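Local coordinates for mitogen activated protein kinase, putative (Leishmania donovani, PDB 4QNY) that probably transfers phosphate from ATP to serine or threonine of target proteins as a magnesium-dependent MAP kinase, at residues D20-E25 with R47-K52; D106-D111 with N155-T160; H148-P153 with F169-E174. All blocks are in the same frame, centred on the assembly; numbering follows the deposited sequence.

Interaction 1. Residues D20-E25 with R47-K52; sequences DRYLLE and RLVAMK. With ANP (phosphoaminophosphonic acid-adenylate ester), chain D.
The thioether of Met51 lies against the base of Tyr22, SD reaching CB at 3.6 Å and then passing CG and CD1, so that the sulfur rests where CB joins the ring. This is a Met-aromatic contact of oblique approach: SD is 4.4 Å from the ring centroid and 35° off the ring normal. Met51, CG anti to its carbonyl carbon, is extended at chi2 and bends at chi3 (62°), which turns the terminal methyl away from the line of the chain and presents the sulfur as the bump. Leu24 meets the same sulfur with one branch, CD2 standing 3.9 Å from SD and the two side chains crossing at about a right angle. The hollow that receives SD is therefore shaped by Tyr22 and Leu24, residues on one side of strand 22-31. Farther out on the ring, Tyr22 CE1 touches Val49 CG1 at 4.2 Å, a looser fit, while the phenol oxygen is hydrogen-bonded to Asn88. At the other margin the stem of Glu25 extends past CG and lays OE1 against Leu48 CD2, 3.5 Å away. No hydrogen bond joins the two segments. Strand 34-41 lies between them and pairs with both, which accounts for the 8.8 Å between the axes; the 79° crossing reflects the strong twist of the sheet. Helix 8-16 closes over Tyr22, Leu24 and Met51. Beyond the core, Lys52 stretches fully and places NZ 2.8 Å from O2A of the nucleotide analogue, with O2G and Glu71 as further partners. Such a curled antiparallel five-stranded sheet, with a lysine on strand 47-54 paired to a glutamate of helix 62-77 and gripping the phosphates, is the hallmark of the protein kinase N-terminal lobe.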
loop_
_atom_site.group_PDB
_atom_site.type_symbol
_atom_site.label_atom_id
_atom_site.label_comp_id
_atom_site.label_asym_id
_atom_site.label_seq_id
_atom_site.Cartn_x
_atom_site.Cartn_y
_atom_site.Cartn_z
ATOM N N ASP A 20 12.090 7.986 -26.891
ATOM C CA ASP A 20 11.871 6.984 -27.928
ATOM C C ASP A 20 12.230 5.574 -27.456
ATOM O O ASP A 20 11.982 4.595 -28.161
ATOM C CB ASP A 20 12.680 7.338 -29.178
ATOM C CG ASP A 20 11.885 7.164 -30.457
ATOM O OD1 ASP A 20 10.640 7.260 -30.402
ATOM O OD2 ASP A 20 12.503 6.937 -31.518
ATOM N N ARG A 21 12.810 5.483 -26.262
ATOM C CA ARG A 21 13.272 4.216 -25.702
ATOM C C ARG A 21 12.180 3.157 -25.567
ATOM O O ARG A 21 12.379 1.998 -25.929
ATOM C CB ARG A 21 13.904 4.454 -24.325
ATOM C CG ARG A 21 15.342 4.937 -24.371
ATOM C CD ARG A 21 15.830 5.424 -23.011
ATOM N NE ARG A 21 15.857 4.368 -22.001
ATOM C CZ ARG A 21 16.657 4.374 -20.939
ATOM N NH1 ARG A 21 17.505 5.375 -20.751
ATOM N NH2 ARG A 21 16.616 3.376 -20.067
ATOM N N TYR A 22 11.024 3.566 -25.054
ATOM C CA TYR A 22 10.030 2.615 -24.570
ATOM C C TYR A 22 9.004 2.179 -25.614
ATOM O O TYR A 22 8.325 3.006 -26.227
ATOM C CB TYR A 22 9.317 3.210 -23.354
ATOM C CG TYR A 22 10.280 3.631 -22.266
ATOM C CD1 TYR A 22 10.847 2.692 -21.417
ATOM C CD2 TYR A 22 10.636 4.964 -22.102
ATOM C CE1 TYR A 22 11.735 3.068 -20.425
ATOM C CE2 TYR A 22 11.524 5.350 -21.113
ATOM C CZ TYR A 22 12.070 4.397 -20.278
ATOM O OH TYR A 22 12.954 4.774 -19.293
ATOM N N LEU A 23 8.905 0.865 -25.802
ATOM C CA LEU A 23 7.907 0.260 -26.678
ATOM C C LEU A 23 6.779 -0.313 -25.828
ATOM O O LEU A 23 7.004 -1.181 -24.984
ATOM C CB LEU A 23 8.545 -0.827 -27.558
ATOM C CG LEU A 23 7.775 -1.586 -28.655
ATOM C CD1 LEU A 23 8.754 -2.398 -29.487
ATOM C CD2 LEU A 23 6.682 -2.515 -28.128
ATOM N N LEU A 24 5.559 0.165 -26.058
ATOM C CA LEU A 24 4.410 -0.273 -25.277
ATOM C C LEU A 24 3.855 -1.600 -25.778
ATOM O O LEU A 24 3.790 -1.842 -26.981
ATOM C CB LEU A 24 3.313 0.788 -25.304
ATOM C CG LEU A 24 3.729 2.180 -24.832
ATOM C CD1 LEU A 24 2.510 3.066 -24.710
ATOM C CD2 LEU A 24 4.473 2.107 -23.510
ATOM N N GLU A 25 3.441 -2.453 -24.844
ATOM C CA GLU A 25 2.900 -3.760 -25.195
ATOM C C GLU A 25 1.448 -3.920 -24.750
ATOM O O GLU A 25 0.582 -4.252 -25.560
ATOM C CB GLU A 25 3.761 -4.872 -24.590
ATOM C CG GLU A 25 5.130 -5.008 -25.239
ATOM C CD GLU A 25 5.905 -6.209 -24.733
ATOM O OE1 GLU A 25 5.603 -6.689 -23.619
ATOM O OE2 GLU A 25 6.813 -6.676 -25.451
ATOM N N ARG A 47 14.471 -5.059 -22.238
ATOM C CA ARG A 47 14.015 -5.551 -20.942
ATOM C C ARG A 47 12.648 -4.970 -20.601
ATOM O O ARG A 47 12.372 -3.804 -20.885
ATOM C CB ARG A 47 15.023 -5.211 -19.841
ATOM C CG ARG A 47 16.288 -6.053 -19.868
ATOM C CD ARG A 47 17.231 -5.659 -18.741
ATOM N NE ARG A 47 18.593 -5.442 -19.217
ATOM N N LEU A 48 11.797 -5.790 -19.995
ATOM C CA LEU A 48 10.456 -5.362 -19.619
ATOM C C LEU A 48 10.497 -4.326 -18.503
ATOM O O LEU A 48 11.363 -4.373 -17.629
ATOM C CB LEU A 48 9.612 -6.564 -19.197
ATOM C CG LEU A 48 9.150 -7.466 -20.342
ATOM C CD1 LEU A 48 8.648 -8.794 -19.807
ATOM C CD2 LEU A 48 8.070 -6.773 -21.157
ATOM N N VAL A 49 9.552 -3.394 -18.542
ATOM C CA VAL A 49 9.520 -2.289 -17.595
ATOM C C VAL A 49 8.092 -1.763 -17.450
ATOM O O VAL A 49 7.307 -1.811 -18.398
ATOM C CB VAL A 49 10.489 -1.158 -18.038
ATOM C CG1 VAL A 49 9.775 0.183 -18.168
ATOM C CG2 VAL A 49 11.670 -1.062 -17.081
ATOM N N ALA A 50 7.749 -1.290 -16.255
ATOM C CA ALA A 50 6.416 -0.753 -15.999
ATOM C C ALA A 50 6.396 0.767 -16.119
ATOM O O ALA A 50 7.302 1.452 -15.643
ATOM C CB ALA A 50 5.929 -1.180 -14.625
ATOM N N MET A 51 5.354 1.289 -16.758
ATOM C CA MET A 51 5.204 2.726 -16.935
ATOM C C MET A 51 3.876 3.215 -16.368
ATOM O O MET A 51 2.808 2.748 -16.765
ATOM C CB MET A 51 5.315 3.102 -18.413
ATOM C CG MET A 51 6.674 2.804 -19.023
ATOM S SD MET A 51 6.848 3.478 -20.685
ATOM C CE MET A 51 6.666 5.230 -20.360
ATOM N N LYS A 52 3.955 4.162 -15.439
ATOM C CA LYS A 52 2.775 4.685 -14.763
ATOM C C LYS A 52 2.457 6.103 -15.230
ATOM O O LYS A 52 3.183 7.046 -14.915
ATOM C CB LYS A 52 2.986 4.657 -13.247
ATOM C CG LYS A 52 1.781 5.075 -12.425
ATOM C CD LYS A 52 2.076 4.934 -10.939
ATOM C CE LYS A 52 0.869 5.288 -10.091
ATOM N NZ LYS A 52 1.145 5.102 -8.640
HETATM P PG ANP D . -1.884 6.240 -7.173
HETATM O O1G ANP D . -1.854 6.410 -8.659
HETATM O O2G ANP D . -0.440 6.501 -6.596
HETATM O O3G ANP D . -2.879 7.300 -6.548
HETATM P PB ANP D . -2.677 3.664 -8.050
HETATM O O1B ANP D . -3.548 4.344 -9.055
HETATM O O2B ANP D . -3.409 2.389 -7.540
HETATM N N3B ANP D . -2.387 4.678 -6.740
HETATM P PA ANP D . -0.550 1.921 -8.394
HETATM O O1A ANP D . -1.098 1.244 -7.196
HETATM O O2A ANP D . 0.927 2.296 -8.247
HETATM O O3A ANP D . -1.322 3.279 -8.727
HETATM O "O5'" ANP D . -0.769 0.964 -9.638
HETATM C "C5'" ANP D . -2.046 0.355 -9.918
HETATM C "C4'" ANP D . -1.830 -1.089 -10.301
HETATM O "O4'" ANP D . -0.840 -1.177 -11.345
HETATM C "C3'" ANP D . -1.299 -1.989 -9.194
HETATM O "O3'" ANP D . -2.356 -2.459 -8.365
HETATM C "C2'" ANP D . -0.644 -3.122 -9.986
HETATM O "O2'" ANP D . -1.593 -4.113 -10.367
HETATM C "C1'" ANP D . -0.112 -2.386 -11.222
HETATM N N9 ANP D . 1.309 -2.064 -11.146
HETATM C C8 ANP D . 1.874 -0.946 -10.599
HETATM N N7 ANP D . 3.187 -0.916 -10.664
HETATM C C5 ANP D . 3.499 -2.107 -11.300
HETATM C C6 ANP D . 4.735 -2.682 -11.674
HETATM N N6 ANP D . 5.919 -2.111 -11.450
HETATM N N1 ANP D . 4.702 -3.883 -12.295
HETATM C C2 ANP D . 3.519 -4.461 -12.521
HETATM N N3 ANP D . 2.296 -4.014 -12.216
HETATM C C4 ANP D . 2.360 -2.827 -11.604
#

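Interaction 2. Residues D106-D111 with N155-T160; sequences DIMETD and NILVNT. With MG (magnesium ion), chain C; ANP (phosphoaminophosphonic acid-adenylate ester), chain D.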
loop_
_atom_site.group_PDB
_atom_site.type_symbol
_atom_site.label_atom_id
_atom_site.label_comp_id
_atom_site.label_asym_id
_atom_site.label_seq_id
_atom_site.Cartn_x
_atom_site.Cartn_y
_atom_site.Cartn_z
ATOM N N ASP A 106 10.481 -0.726 -12.280
ATOM C CA ASP A 106 10.747 -2.129 -12.574
ATOM C C ASP A 106 9.430 -2.885 -12.717
ATOM O O ASP A 106 8.423 -2.506 -12.121
ATOM C CB ASP A 106 11.605 -2.766 -11.479
ATOM C CG ASP A 106 13.024 -2.233 -11.464
ATOM O OD1 ASP A 106 13.617 -2.085 -12.554
ATOM O OD2 ASP A 106 13.548 -1.967 -10.363
ATOM N N ILE A 107 9.438 -3.951 -13.507
ATOM C CA ILE A 107 8.218 -4.705 -13.760
ATOM C C ILE A 107 8.088 -5.901 -12.814
ATOM O O ILE A 107 9.069 -6.582 -12.508
ATOM C CB ILE A 107 8.150 -5.185 -15.236
ATOM C CG1 ILE A 107 6.795 -5.825 -15.541
ATOM C CG2 ILE A 107 9.296 -6.137 -15.558
ATOM C CD1 ILE A 107 5.633 -4.866 -15.435
ATOM N N MET A 108 6.872 -6.126 -12.329
ATOM C CA MET A 108 6.561 -7.313 -11.546
ATOM C C MET A 108 5.443 -8.080 -12.245
ATOM O O MET A 108 4.660 -7.498 -12.995
ATOM C CB MET A 108 6.165 -6.940 -10.116
ATOM C CG MET A 108 7.292 -6.309 -9.307
ATOM S SD MET A 108 8.613 -7.471 -8.900
ATOM C CE MET A 108 7.790 -8.505 -7.689
ATOM N N GLU A 109 5.376 -9.384 -12.001
ATOM C CA GLU A 109 4.453 -10.251 -12.729
ATOM C C GLU A 109 2.984 -9.940 -12.435
ATOM O O GLU A 109 2.164 -9.890 -13.351
ATOM C CB GLU A 109 4.757 -11.718 -12.411
ATOM C CG GLU A 109 6.126 -12.173 -12.902
ATOM C CD GLU A 109 6.438 -13.611 -12.539
ATOM O OE1 GLU A 109 5.497 -14.359 -12.201
ATOM O OE2 GLU A 109 7.625 -13.995 -12.593
ATOM N N THR A 110 2.659 -9.727 -11.164
ATOM C CA THR A 110 1.282 -9.448 -10.759
ATOM C C THR A 110 1.247 -8.863 -9.349
ATOM O O THR A 110 2.284 -8.478 -8.811
ATOM C CB THR A 110 0.410 -10.720 -10.811
ATOM O OG1 THR A 110 -0.927 -10.406 -10.406
ATOM C CG2 THR A 110 0.976 -11.798 -9.896
ATOM N N ASP A 111 0.063 -8.784 -8.751
ATOM C CA ASP A 111 -0.021 -8.389 -7.348
ATOM C C ASP A 111 -0.951 -9.320 -6.567
ATOM O O ASP A 111 -1.589 -10.203 -7.143
ATOM C CB ASP A 111 -0.466 -6.924 -7.216
ATOM C CG ASP A 111 -1.847 -6.667 -7.784
ATOM O OD1 ASP A 111 -2.806 -7.346 -7.371
ATOM O OD2 ASP A 111 -1.989 -5.781 -8.649
ATOM N N ASN A 155 -1.609 -3.130 -3.744
ATOM C CA ASN A 155 -0.366 -2.372 -3.657
ATOM C C ASN A 155 0.821 -3.250 -3.264
ATOM O O ASN A 155 1.872 -2.748 -2.868
ATOM C CB ASN A 155 -0.518 -1.216 -2.665
ATOM C CG ASN A 155 -1.511 -0.171 -3.140
ATOM O OD1 ASN A 155 -1.831 -0.101 -4.326
ATOM N ND2 ASN A 155 -2.000 0.651 -2.216
ATOM N N ILE A 156 0.643 -4.562 -3.382
ATOM C CA ILE A 156 1.705 -5.519 -3.088
ATOM C C ILE A 156 2.036 -6.354 -4.322
ATOM O O ILE A 156 1.258 -7.220 -4.709
ATOM C CB ILE A 156 1.315 -6.463 -1.935
ATOM C CG1 ILE A 156 0.920 -5.669 -0.687
ATOM C CG2 ILE A 156 2.452 -7.416 -1.628
ATOM C CD1 ILE A 156 2.068 -4.923 -0.042
ATOM N N LEU A 157 3.194 -6.103 -4.926
ATOM C CA LEU A 157 3.570 -6.759 -6.178
ATOM C C LEU A 157 4.388 -8.031 -5.953
ATOM O O LEU A 157 5.307 -8.051 -5.135
ATOM C CB LEU A 157 4.352 -5.789 -7.063
ATOM C CG LEU A 157 3.628 -4.499 -7.460
ATOM C CD1 LEU A 157 4.572 -3.553 -8.186
ATOM C CD2 LEU A 157 2.410 -4.807 -8.317
ATOM N N VAL A 158 4.057 -9.088 -6.692
ATOM C CA VAL A 158 4.713 -10.382 -6.511
ATOM C C VAL A 158 5.037 -11.088 -7.828
ATOM O O VAL A 158 4.423 -10.817 -8.862
ATOM C CB VAL A 158 3.846 -11.337 -5.658
ATOM C CG1 VAL A 158 3.788 -10.868 -4.210
ATOM C CG2 VAL A 158 2.449 -11.459 -6.247
ATOM N N ASN A 159 6.010 -11.994 -7.775
ATOM C CA ASN A 159 6.358 -12.841 -8.911
ATOM C C ASN A 159 6.066 -14.307 -8.611
ATOM O O ASN A 159 5.602 -14.645 -7.521
ATOM C CB ASN A 159 7.834 -12.676 -9.281
ATOM C CG ASN A 159 8.160 -11.287 -9.787
ATOM O OD1 ASN A 159 7.304 -10.597 -10.338
ATOM N ND2 ASN A 159 9.407 -10.869 -9.604
ATOM N N THR A 160 6.343 -15.177 -9.578
ATOM C CA THR A 160 6.183 -16.614 -9.385
ATOM C C THR A 160 7.301 -17.131 -8.483
ATOM O O THR A 160 7.198 -18.206 -7.889
ATOM C CB THR A 160 6.188 -17.373 -10.729
ATOM O OG1 THR A 160 5.345 -16.693 -11.665
ATOM C CG2 THR A 160 5.683 -18.799 -10.549
HETATM MG MG MG C . -2.527 1.140 -5.829
HETATM P PG ANP D . -1.884 6.240 -7.173
HETATM O O1G ANP D . -1.854 6.410 -8.659
HETATM O O2G ANP D . -0.440 6.501 -6.596
HETATM O O3G ANP D . -2.879 7.300 -6.548
HETATM P PB ANP D . -2.677 3.664 -8.050
HETATM O O1B ANP D . -3.548 4.344 -9.055
HETATM O O2B ANP D . -3.409 2.389 -7.540
HETATM N N3B ANP D . -2.387 4.678 -6.740
HETATM P PA ANP D . -0.550 1.921 -8.394
HETATM O O1A ANP D . -1.098 1.244 -7.196
HETATM O O2A ANP D . 0.927 2.296 -8.247
HETATM O O3A ANP D . -1.322 3.279 -8.727
HETATM O "O5'" ANP D . -0.769 0.964 -9.638
HETATM C "C5'" ANP D . -2.046 0.355 -9.918
HETATM C "C4'" ANP D . -1.830 -1.089 -10.301
HETATM O "O4'" ANP D . -0.840 -1.177 -11.345
HETATM C "C3'" ANP D . -1.299 -1.989 -9.194
HETATM O "O3'" ANP D . -2.356 -2.459 -8.365
HETATM C "C2'" ANP D . -0.644 -3.122 -9.986
HETATM O "O2'" ANP D . -1.593 -4.113 -10.367
HETATM C "C1'" ANP D . -0.112 -2.386 -11.222
HETATM N N9 ANP D . 1.309 -2.064 -11.146
HETATM C C8 ANP D . 1.874 -0.946 -10.599
HETATM N N7 ANP D . 3.187 -0.916 -10.664
HETATM C C5 ANP D . 3.499 -2.107 -11.300
HETATM C C6 ANP D . 4.735 -2.682 -11.674
HETATM N N6 ANP D . 5.919 -2.111 -11.450
HETATM N N1 ANP D . 4.702 -3.883 -12.295
HETATM C C2 ANP D . 3.519 -4.461 -12.521
HETATM N N3 ANP D . 2.296 -4.014 -12.216
HETATM C C4 ANP D . 2.360 -2.827 -11.604
HETATM O O HOH W 1 -4.132 1.368 -4.685
HETATM O O HOH W 2 -3.432 -0.457 -6.751
#
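Thr110 and Val158 form the hydrogen-bonded pair of a short antiparallel bridge, Val158 N giving to Thr110 O at 2.8 Å and Thr110 N to Val158 O at 3.1 Å. Asp111 and Leu157 follow as a non-hydrogen-bonded pair.

Side-chain polar contacts prolong the pairing. The amide oxygen OD1 of Asn159 takes the backbone N of Glu109 at 2.8 Å, nearly head-on to the C=O, with the N-H pointing at it at 167°. The extended Glu109 chain crosses Asn159 and brings OE1 to Thr160, whose OG1 is modelled so close to it that the detail of this bond is doubtful, and whose N adds a weak one.

The apolar contact is centred on Met108. Bent at both chi2 and chi3, its chain sets CB against Leu157 CB at 3.7 Å, then folds back so that SD and CE lie beside the Asn159 amide.

Both segments also line the nucleotide site. Asp106 O accepts from the adenine N6 and Met108 N gives to N1 at 3.1 Å, the hinge recognition usual in kinases; Leu157 CD1 lies against the purine, and Asp111 OD2 meets the ribose O2' in a hydrogen bond of doubtful, very short length. Asn155 OD1 binds magnesium at 2.1 Å, together with two phosphate oxygens, two waters and Asp168.

Strand 156-158 is the middle of three, flanked by 110-111 and 164-166. Asp111 is the N-cap of helix 112-117, OD1 bonding weakly to Lys113 N; that helix packs on Val158, while Ile107 packs on Leu48 and Ala50 of strand 47-54.

Interaction 3. Residues H148-P153 with F169-E174; sequences HRDITP and FGLAKE
The imidazole of His148 turns its edge to the face of Phe169 in a T-shaped (edge-to-face) pair, with centroids 5.1 Å apart and planes at 63°. CD2 leads the approach, 3.7 Å from Phe169 CE1. One face of the imidazole carries Ile151 CD1 near the rim and the opposite face a water; Asp150 C lies at its edge in the ring plane, and NE2 is hydrogen-bonded to Cys167 O. The sequence pattern identifies the pair: His148 opens the His-Arg-Asp motif of the catalytic loop, and Phe169 belongs to the Asp-Phe-Gly motif that begins the activation segment.

With chi1 at -168°, the ring of His148 swings away from the backbone N and toward Phe169. From there ND1 accepts the N-H of Asp150 at 3.2 Å, out of the imidazole plane by 24°, and so helps to hold the turn of the loop. Phe169 in turn packs on Leu74 of helix 62-77, an arrangement consistent with a Phe turned inward beneath that helix.

Beyond the rings, Arg149 lays CB 3.2 Å from Leu171 O, and its CG meets Leu171 CB, the two side chains crossing at a slant. Ala172 CA makes a CA-H...O contact with His148 O at 3.5 Å. Asp208 holds the backbone N of both His148 and Arg149. The water over the imidazole bridges the two segments, donating a hydrogen bond to His148 O and accepting one from Leu171 N, each at 2.8 Å.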
loop_
_atom_site.group_PDB
_atom_site.type_symbol
_atom_site.label_atom_id
_atom_site.label_comp_id
_atom_site.label_asym_id
_atom_site.label_seq_id
_atom_site.Cartn_x
_atom_site.Cartn_y
_atom_site.Cartn_z
ATOM N N HIS A 148 3.237 4.234 5.153
ATOM C CA HIS A 148 2.694 3.930 3.832
ATOM C C HIS A 148 1.235 4.358 3.692
ATOM O O HIS A 148 0.854 4.931 2.668
ATOM C CB HIS A 148 2.828 2.438 3.528
ATOM C CG HIS A 148 2.567 2.093 2.096
ATOM N ND1 HIS A 148 1.303 1.841 1.608
ATOM C CD2 HIS A 148 3.408 1.968 1.042
ATOM C CE1 HIS A 148 1.376 1.570 0.318
ATOM N NE2 HIS A 148 2.643 1.640 -0.052
ATOM N N ARG A 149 0.427 4.045 4.707
ATOM C CA ARG A 149 -0.968 4.492 4.808
ATOM C C ARG A 149 -1.901 3.792 3.801
ATOM O O ARG A 149 -3.124 3.824 3.948
ATOM C CB ARG A 149 -1.027 6.027 4.663
ATOM C CG ARG A 149 -2.405 6.657 4.483
ATOM C CD ARG A 149 -3.336 6.385 5.654
ATOM N NE ARG A 149 -4.725 6.355 5.206
ATOM C CZ ARG A 149 -5.591 7.347 5.375
ATOM N NH1 ARG A 149 -6.831 7.224 4.923
ATOM N NH2 ARG A 149 -5.223 8.459 5.998
ATOM N N ASP A 150 -1.336 3.116 2.806
ATOM C CA ASP A 150 -2.167 2.434 1.817
ATOM C C ASP A 150 -1.730 0.988 1.572
ATOM O O ASP A 150 -1.552 0.572 0.427
ATOM C CB ASP A 150 -2.161 3.213 0.497
ATOM C CG ASP A 150 -3.379 2.918 -0.361
ATOM O OD1 ASP A 150 -4.407 2.474 0.192
ATOM O OD2 ASP A 150 -3.310 3.135 -1.590
ATOM N N ILE A 151 -1.569 0.224 2.650
ATOM C CA ILE A 151 -1.187 -1.181 2.536
ATOM C C ILE A 151 -2.394 -2.054 2.197
ATOM O O ILE A 151 -3.219 -2.360 3.057
ATOM C CB ILE A 151 -0.525 -1.697 3.831
ATOM C CG1 ILE A 151 0.795 -0.964 4.076
ATOM C CG2 ILE A 151 -0.269 -3.196 3.746
ATOM C CD1 ILE A 151 1.848 -1.243 3.026
ATOM N N THR A 152 -2.491 -2.431 0.926
ATOM C CA THR A 152 -3.566 -3.283 0.425
ATOM C C THR A 152 -2.967 -4.316 -0.529
ATOM O O THR A 152 -1.882 -4.092 -1.069
ATOM C CB THR A 152 -4.661 -2.467 -0.310
ATOM O OG1 THR A 152 -4.102 -1.850 -1.477
ATOM C CG2 THR A 152 -5.252 -1.398 0.599
ATOM N N PRO A 153 -3.660 -5.451 -0.736
ATOM C CA PRO A 153 -3.180 -6.486 -1.661
ATOM C C PRO A 153 -2.829 -5.954 -3.049
ATOM O O PRO A 153 -1.871 -6.430 -3.660
ATOM C CB PRO A 153 -4.364 -7.451 -1.741
ATOM C CG PRO A 153 -5.027 -7.322 -0.422
ATOM C CD PRO A 153 -4.878 -5.879 -0.024
ATOM N N PHE A 169 3.117 4.731 -3.253
ATOM C CA PHE A 169 3.369 5.645 -2.145
ATOM C C PHE A 169 2.585 6.941 -2.332
ATOM O O PHE A 169 3.053 8.019 -1.967
ATOM C CB PHE A 169 4.864 5.947 -2.023
ATOM C CG PHE A 169 5.695 4.756 -1.634
ATOM C CD1 PHE A 169 5.917 4.456 -0.301
ATOM C CD2 PHE A 169 6.254 3.940 -2.603
ATOM C CE1 PHE A 169 6.681 3.362 0.060
ATOM C CE2 PHE A 169 7.019 2.844 -2.248
ATOM C CZ PHE A 169 7.232 2.555 -0.914
ATOM N N GLY A 170 1.387 6.827 -2.899
ATOM C CA GLY A 170 0.573 7.986 -3.219
ATOM C C GLY A 170 -0.121 8.623 -2.029
ATOM O O GLY A 170 -0.561 9.769 -2.103
ATOM N N LEU A 171 -0.225 7.881 -0.932
ATOM C CA LEU A 171 -0.871 8.394 0.272
ATOM C C LEU A 171 0.068 8.363 1.470
ATOM O O LEU A 171 -0.375 8.450 2.615
ATOM C CB LEU A 171 -2.136 7.593 0.588
ATOM C CG LEU A 171 -3.378 7.882 -0.256
ATOM C CD1 LEU A 171 -4.526 6.977 0.165
ATOM C CD2 LEU A 171 -3.774 9.344 -0.134
ATOM N N ALA A 172 1.364 8.243 1.201
ATOM C CA ALA A 172 2.358 8.119 2.260
ATOM C C ALA A 172 2.404 9.357 3.151
ATOM O O ALA A 172 2.241 10.484 2.680
ATOM C CB ALA A 172 3.727 7.844 1.667
ATOM N N LYS A 173 2.633 9.122 4.440
ATOM C CA LYS A 173 2.625 10.177 5.441
ATOM C C LYS A 173 3.879 10.250 6.285
ATOM O O LYS A 173 4.646 9.298 6.338
ATOM C CB LYS A 173 1.433 10.001 6.364
ATOM C CG LYS A 173 0.277 10.745 5.852
ATOM C CD LYS A 173 0.811 12.032 5.256
ATOM C CE LYS A 173 -0.208 13.079 5.201
ATOM N NZ LYS A 173 0.042 13.799 6.476
ATOM N N GLU A 174 4.077 11.388 6.949
ATOM C CA GLU A 174 5.163 11.547 7.911
ATOM C C GLU A 174 4.869 10.733 9.172
ATOM O O GLU A 174 3.709 10.554 9.542
ATOM C CB GLU A 174 5.361 13.031 8.252
ATOM C CG GLU A 174 6.172 13.308 9.513
ATOM C CD GLU A 174 6.663 14.740 9.593
ATOM O OE1 GLU A 174 6.685 15.423 8.546
ATOM O OE2 GLU A 174 7.022 15.186 10.703
HETATM O O HOH W 3 0.755 5.420 -0.109
#

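From the N terminus, interaction 1 closes first, returning strand 47-54 across strand 34-41 to strand 22-31 and completing one side of the N-terminal lobe before the others open. Interactions 2 and 3 lie in series after it and cross each other: 106-111, 148-153, 155-160 and 169-174 alternate along the chain. Interaction 2 encloses helices 112-117 and 124-143, linking the hinge to strand 156-158, whereas interaction 3 closes the 15 residues between the catalytic loop and the activation segment. The hinge meets strand 47-54, joining interactions 1 and 2; Asn155 ND2 lies 2.7 Å from Asp150 O, joining interactions 2 and 3. The nucleotide touches interactions 1 and 2, and Gly170 of segment 169-174.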